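ESX-1 secretion-associated protein EspB (PDB 7P0Z) is secreted in association with the mycobacterial ESX-1 system and assembles into a seven-subunit, channel-like oligomer that probably serves in transport. Local coordinates at residues E68-A82 and P276-P288. Numbering follows the deposited sequence.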
loop_
_atom_site.group_PDB
_atom_site.type_symbol
_atom_site.label_atom_id
_atom_site.label_comp_id
_atom_site.label_asym_id
_atom_site.label_seq_id
_atom_site.Cartn_x
_atom_site.Cartn_y
_atom_site.Cartn_z
ATOM N N GLU A 68 -28.983 25.489 1.685
ATOM C CA GLU A 68 -28.902 24.989 0.319
ATOM C C GLU A 68 -30.218 24.367 -0.123
ATOM O O GLU A 68 -30.611 24.485 -1.286
ATOM C CB GLU A 68 -27.768 23.990 0.165
ATOM C CG GLU A 68 -26.405 24.621 0.231
ATOM C CD GLU A 68 -26.293 25.878 -0.623
ATOM O OE1 GLU A 68 -26.343 26.986 -0.061
ATOM O OE2 GLU A 68 -26.160 25.762 -1.853
ATOM N N ARG A 69 -30.917 23.711 0.785
ATOM C CA ARG A 69 -32.185 23.122 0.391
ATOM C C ARG A 69 -33.247 24.185 0.143
ATOM O O ARG A 69 -34.081 24.028 -0.751
ATOM C CB ARG A 69 -32.632 22.103 1.425
ATOM C CG ARG A 69 -31.819 20.845 1.344
ATOM C CD ARG A 69 -32.404 19.758 2.172
ATOM N NE ARG A 69 -32.527 20.158 3.558
ATOM C CZ ARG A 69 -31.538 20.107 4.433
ATOM N NH1 ARG A 69 -30.346 19.696 4.055
ATOM N NH2 ARG A 69 -31.741 20.479 5.676
ATOM N N GLN A 70 -33.233 25.281 0.897
ATOM C CA GLN A 70 -34.152 26.359 0.547
ATOM C C GLN A 70 -33.875 26.896 -0.843
ATOM O O GLN A 70 -34.802 27.177 -1.607
ATOM C CB GLN A 70 -34.079 27.511 1.521
ATOM C CG GLN A 70 -34.734 27.306 2.792
ATOM C CD GLN A 70 -34.856 28.613 3.502
ATOM O OE1 GLN A 70 -34.448 29.641 2.978
ATOM N NE2 GLN A 70 -35.406 28.591 4.703
ATOM N N ARG A 71 -32.607 27.082 -1.176
ATOM C CA ARG A 71 -32.304 27.607 -2.496
ATOM C C ARG A 71 -32.711 26.633 -3.583
ATOM O O ARG A 71 -33.203 27.041 -4.639
ATOM C CB ARG A 71 -30.832 27.955 -2.601
ATOM C CG ARG A 71 -30.490 29.130 -1.770
ATOM C CD ARG A 71 -29.054 29.430 -1.832
ATOM N NE ARG A 71 -28.764 30.581 -1.017
ATOM C CZ ARG A 71 -27.639 31.259 -1.087
ATOM N NH1 ARG A 71 -26.696 30.875 -1.920
ATOM N NH2 ARG A 71 -27.460 32.301 -0.310
ATOM N N LEU A 72 -32.530 25.344 -3.343
ATOM C CA LEU A 72 -32.962 24.358 -4.316
ATOM C C LEU A 72 -34.473 24.389 -4.504
ATOM O O LEU A 72 -34.968 24.275 -5.628
ATOM C CB LEU A 72 -32.491 22.979 -3.883
ATOM C CG LEU A 72 -33.031 21.764 -4.620
ATOM C CD1 LEU A 72 -32.384 21.632 -5.964
ATOM C CD2 LEU A 72 -32.768 20.535 -3.805
ATOM N N ALA A 73 -35.222 24.542 -3.419
ATOM C CA ALA A 73 -36.669 24.644 -3.544
ATOM C C ALA A 73 -37.073 25.882 -4.333
ATOM O O ALA A 73 -38.000 25.837 -5.149
ATOM C CB ALA A 73 -37.314 24.655 -2.165
ATOM N N THR A 74 -36.392 26.998 -4.101
ATOM C CA THR A 74 -36.667 28.183 -4.894
ATOM C C THR A 74 -36.391 27.943 -6.369
ATOM O O THR A 74 -37.182 28.344 -7.228
ATOM C CB THR A 74 -35.853 29.359 -4.376
ATOM O OG1 THR A 74 -36.157 29.568 -3.004
ATOM C CG2 THR A 74 -36.178 30.587 -5.132
ATOM N N SER A 75 -35.282 27.294 -6.686
ATOM C CA SER A 75 -34.999 27.022 -8.086
ATOM C C SER A 75 -36.058 26.120 -8.700
ATOM O O SER A 75 -36.419 26.286 -9.866
ATOM C CB SER A 75 -33.617 26.408 -8.249
ATOM O OG SER A 75 -32.618 27.355 -7.972
ATOM N N LEU A 76 -36.555 25.154 -7.940
ATOM C CA LEU A 76 -37.608 24.301 -8.464
ATOM C C LEU A 76 -38.878 25.088 -8.731
ATOM O O LEU A 76 -39.565 24.846 -9.719
ATOM C CB LEU A 76 -37.897 23.156 -7.511
ATOM C CG LEU A 76 -36.833 22.079 -7.422
ATOM C CD1 LEU A 76 -37.091 21.225 -6.210
ATOM C CD2 LEU A 76 -36.830 21.252 -8.661
ATOM N N ARG A 77 -39.221 26.013 -7.847
ATOM C CA ARG A 77 -40.411 26.816 -8.082
ATOM C C ARG A 77 -40.255 27.692 -9.311
ATOM O O ARG A 77 -41.203 27.867 -10.078
ATOM C CB ARG A 77 -40.730 27.647 -6.858
ATOM C CG ARG A 77 -41.140 26.794 -5.735
ATOM C CD ARG A 77 -41.650 27.575 -4.608
ATOM N NE ARG A 77 -41.899 26.699 -3.484
ATOM C CZ ARG A 77 -41.065 26.564 -2.467
ATOM N NH1 ARG A 77 -39.948 27.262 -2.443
ATOM N NH2 ARG A 77 -41.353 25.740 -1.478
ATOM N N ASN A 78 -39.068 28.235 -9.528
ATOM C CA ASN A 78 -38.851 28.998 -10.746
ATOM C C ASN A 78 -38.982 28.114 -11.977
ATOM O O ASN A 78 -39.633 28.481 -12.966
ATOM C CB ASN A 78 -37.490 29.676 -10.699
ATOM C CG ASN A 78 -37.400 30.712 -9.612
ATOM O OD1 ASN A 78 -38.392 31.064 -8.988
ATOM N ND2 ASN A 78 -36.206 31.209 -9.379
ATOM N N ALA A 79 -38.378 26.936 -11.928
ATOM C CA ALA A 79 -38.477 26.015 -13.045
ATOM C C ALA A 79 -39.924 25.645 -13.324
ATOM O O ALA A 79 -40.311 25.442 -14.473
ATOM C CB ALA A 79 -37.649 24.772 -12.760
ATOM N N ALA A 80 -40.730 25.527 -12.280
ATOM C CA ALA A 80 -42.142 25.268 -12.476
ATOM C C ALA A 80 -42.831 26.451 -13.132
ATOM O O ALA A 80 -43.657 26.277 -14.027
ATOM C CB ALA A 80 -42.798 24.940 -11.145
ATOM N N ALA A 81 -42.494 27.662 -12.710
ATOM C CA ALA A 81 -43.081 28.838 -13.319
ATOM C C ALA A 81 -42.690 28.986 -14.773
ATOM O O ALA A 81 -43.304 29.781 -15.481
ATOM C CB ALA A 81 -42.673 30.088 -12.562
ATOM N N ALA A 82 -41.697 28.245 -15.239
ATOM C CA ALA A 82 -41.383 28.284 -16.658
ATOM C C ALA A 82 -42.518 27.796 -17.554
ATOM O O ALA A 82 -42.447 27.994 -18.764
ATOM C CB ALA A 82 -40.153 27.450 -16.957
ATOM N N PRO A 276 -16.747 18.900 8.745
ATOM C CA PRO A 276 -17.730 18.610 7.717
ATOM C C PRO A 276 -17.433 19.387 6.454
ATOM O O PRO A 276 -17.057 20.562 6.519
ATOM C CB PRO A 276 -19.042 19.086 8.347
ATOM C CG PRO A 276 -18.710 19.426 9.749
ATOM C CD PRO A 276 -17.291 19.757 9.799
ATOM N N PRO A 277 -17.583 18.776 5.293
ATOM C CA PRO A 277 -17.510 19.548 4.055
ATOM C C PRO A 277 -18.730 20.430 3.931
ATOM O O PRO A 277 -19.804 20.115 4.434
ATOM C CB PRO A 277 -17.488 18.474 2.975
ATOM C CG PRO A 277 -18.235 17.363 3.578
ATOM C CD PRO A 277 -18.008 17.396 5.052
ATOM N N LYS A 278 -18.561 21.556 3.276
ATOM C CA LYS A 278 -19.713 22.393 3.057
ATOM C C LYS A 278 -20.583 21.768 1.978
ATOM O O LYS A 278 -20.092 21.042 1.116
ATOM C CB LYS A 278 -19.311 23.791 2.646
ATOM C CG LYS A 278 -18.592 23.855 1.359
ATOM C CD LYS A 278 -18.254 25.282 1.101
ATOM C CE LYS A 278 -19.517 26.084 0.938
ATOM N NZ LYS A 278 -19.269 27.511 0.678
ATOM N N PRO A 279 -21.886 22.001 2.031
ATOM C CA PRO A 279 -22.767 21.386 1.059
ATOM C C PRO A 279 -22.534 21.961 -0.323
ATOM O O PRO A 279 -22.198 23.146 -0.468
ATOM C CB PRO A 279 -24.168 21.730 1.589
ATOM C CG PRO A 279 -23.962 22.908 2.458
ATOM C CD PRO A 279 -22.619 22.758 3.050
ATOM N N PRO A 280 -22.697 21.163 -1.368
ATOM C CA PRO A 280 -22.566 21.694 -2.724
ATOM C C PRO A 280 -23.599 22.771 -2.976
ATOM O O PRO A 280 -24.693 22.754 -2.420
ATOM C CB PRO A 280 -22.809 20.474 -3.608
ATOM C CG PRO A 280 -23.608 19.589 -2.790
ATOM C CD PRO A 280 -23.189 19.783 -1.371
ATOM N N ALA A 281 -23.223 23.738 -3.790
ATOM C CA ALA A 281 -24.137 24.818 -4.107
ATOM C C ALA A 281 -25.346 24.274 -4.839
ATOM O O ALA A 281 -25.224 23.410 -5.704
ATOM C CB ALA A 281 -23.435 25.859 -4.957
ATOM N N ALA A 282 -26.517 24.761 -4.467
ATOM C CA ALA A 282 -27.725 24.413 -5.186
ATOM C C ALA A 282 -27.696 25.004 -6.584
ATOM O O ALA A 282 -27.075 26.034 -6.827
ATOM C CB ALA A 282 -28.950 24.922 -4.442
ATOM N N ILE A 283 -28.367 24.342 -7.512
ATOM C CA ILE A 283 -28.513 24.918 -8.834
ATOM C C ILE A 283 -29.399 26.150 -8.755
ATOM O O ILE A 283 -30.372 26.191 -7.999
ATOM C CB ILE A 283 -29.061 23.880 -9.822
ATOM C CG1 ILE A 283 -28.835 24.374 -11.237
ATOM C CG2 ILE A 283 -30.514 23.587 -9.573
ATOM C CD1 ILE A 283 -29.393 23.501 -12.242
ATOM N N LYS A 284 -29.045 27.184 -9.499
ATOM C CA LYS A 284 -29.821 28.411 -9.508
ATOM C C LYS A 284 -30.640 28.504 -10.783
ATOM O O LYS A 284 -30.105 28.373 -11.883
ATOM C CB LYS A 284 -28.936 29.637 -9.369
ATOM C CG LYS A 284 -29.724 30.800 -8.881
ATOM C CD LYS A 284 -28.910 31.719 -8.049
ATOM C CE LYS A 284 -27.896 32.416 -8.884
ATOM N NZ LYS A 284 -28.528 33.084 -10.036
ATOM N N ILE A 285 -31.938 28.697 -10.625
ATOM C CA ILE A 285 -32.844 28.921 -11.734
ATOM C C ILE A 285 -33.534 30.239 -11.471
ATOM O O ILE A 285 -34.231 30.383 -10.465
ATOM C CB ILE A 285 -33.883 27.806 -11.873
ATOM C CG1 ILE A 285 -33.235 26.428 -11.936
ATOM C CG2 ILE A 285 -34.654 28.013 -13.124
ATOM C CD1 ILE A 285 -32.438 26.203 -13.126
ATOM N N ASP A 286 -33.360 31.192 -12.367
ATOM C CA ASP A 286 -33.981 32.481 -12.167
ATOM C C ASP A 286 -35.460 32.425 -12.499
ATOM O O ASP A 286 -35.886 31.615 -13.317
ATOM C CB ASP A 286 -33.315 33.521 -13.028
ATOM C CG ASP A 286 -31.882 33.648 -12.727
ATOM O OD1 ASP A 286 -31.542 33.638 -11.532
ATOM O OD2 ASP A 286 -31.089 33.745 -13.677
ATOM N N PRO A 287 -36.263 33.291 -11.891
ATOM C CA PRO A 287 -37.652 33.381 -12.292
ATOM C C PRO A 287 -37.741 33.805 -13.742
ATOM O O PRO A 287 -36.869 34.530 -14.251
ATOM C CB PRO A 287 -38.222 34.452 -11.355
ATOM C CG PRO A 287 -37.212 34.635 -10.311
ATOM C CD PRO A 287 -35.913 34.338 -10.929
ATOM N N PRO A 288 -38.749 33.341 -14.456
ATOM C CA PRO A 288 -39.023 33.688 -15.844
ATOM C C PRO A 288 -39.210 35.194 -16.049
ATOM O O PRO A 288 -39.728 35.885 -15.172
ATOM C CB PRO A 288 -40.318 32.951 -16.126
ATOM C CG PRO A 288 -40.384 31.916 -15.135
ATOM C CD PRO A 288 -39.760 32.432 -13.919
#
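Glu68, Ser75 and Asn78 of helix 42-81 reach across to the proline-rich tail 276-288 and show how polar side chains on one helix face can bind a chain with neither helix nor strand, whose residues 276-283 keep polyproline II backbone angles. The carboxylate atom OE2 of Glu68 receives the amide N of Ala282 at 2.8 Å, nearly along its C-O axis; a bend at chi2 (-46°) turns the acid back to that amide. Ser75 works in both directions: its OG donates to Ile283 O at 2.5 Å, tilted modestly from the carbonyl plane, and accepts from Ile285 N at 3.0 Å. One hydroxyl thus spans both sides of Lys284, whose CB points away from helix 42-81 and whose NZ makes a weak, long (3.4 Å) salt bridge to Asp286 OD1. Farther along, Asn78 ND2 donates almost straight (171°) to Ile285 O, though the modelled 2.4 Å is implausibly short and its exact value doubtful; the amide lies alongside the ring of Pro287.

Apolar contacts accompany these bonds and extend beyond them at both ends. Pro279 CG meets the CG methylene of Glu68 at 3.7 Å, the two side chains crossing at about a right angle. The methyl of Ala282 settles onto the helix backbone between Arg71 CB and Leu72 CB, while Ile285 lays CG1 against Ser75 CB (3.7 Å) and directs CG2 to Ala79. At the C-terminus, the Pro288 ring rests on Ala81.

Helix 181-224 flanks the tail as well, Ser189 OG bonding to Ile283 N. The tail, which follows helix 244-268, runs parallel to helix 42-81, in the same N-to-C sense. Because helix side chains bind main-chain N and O atoms, hydrogen bonding fixes its path largely through the backbone, with alanine, isoleucine and proline side chains supplying the fit.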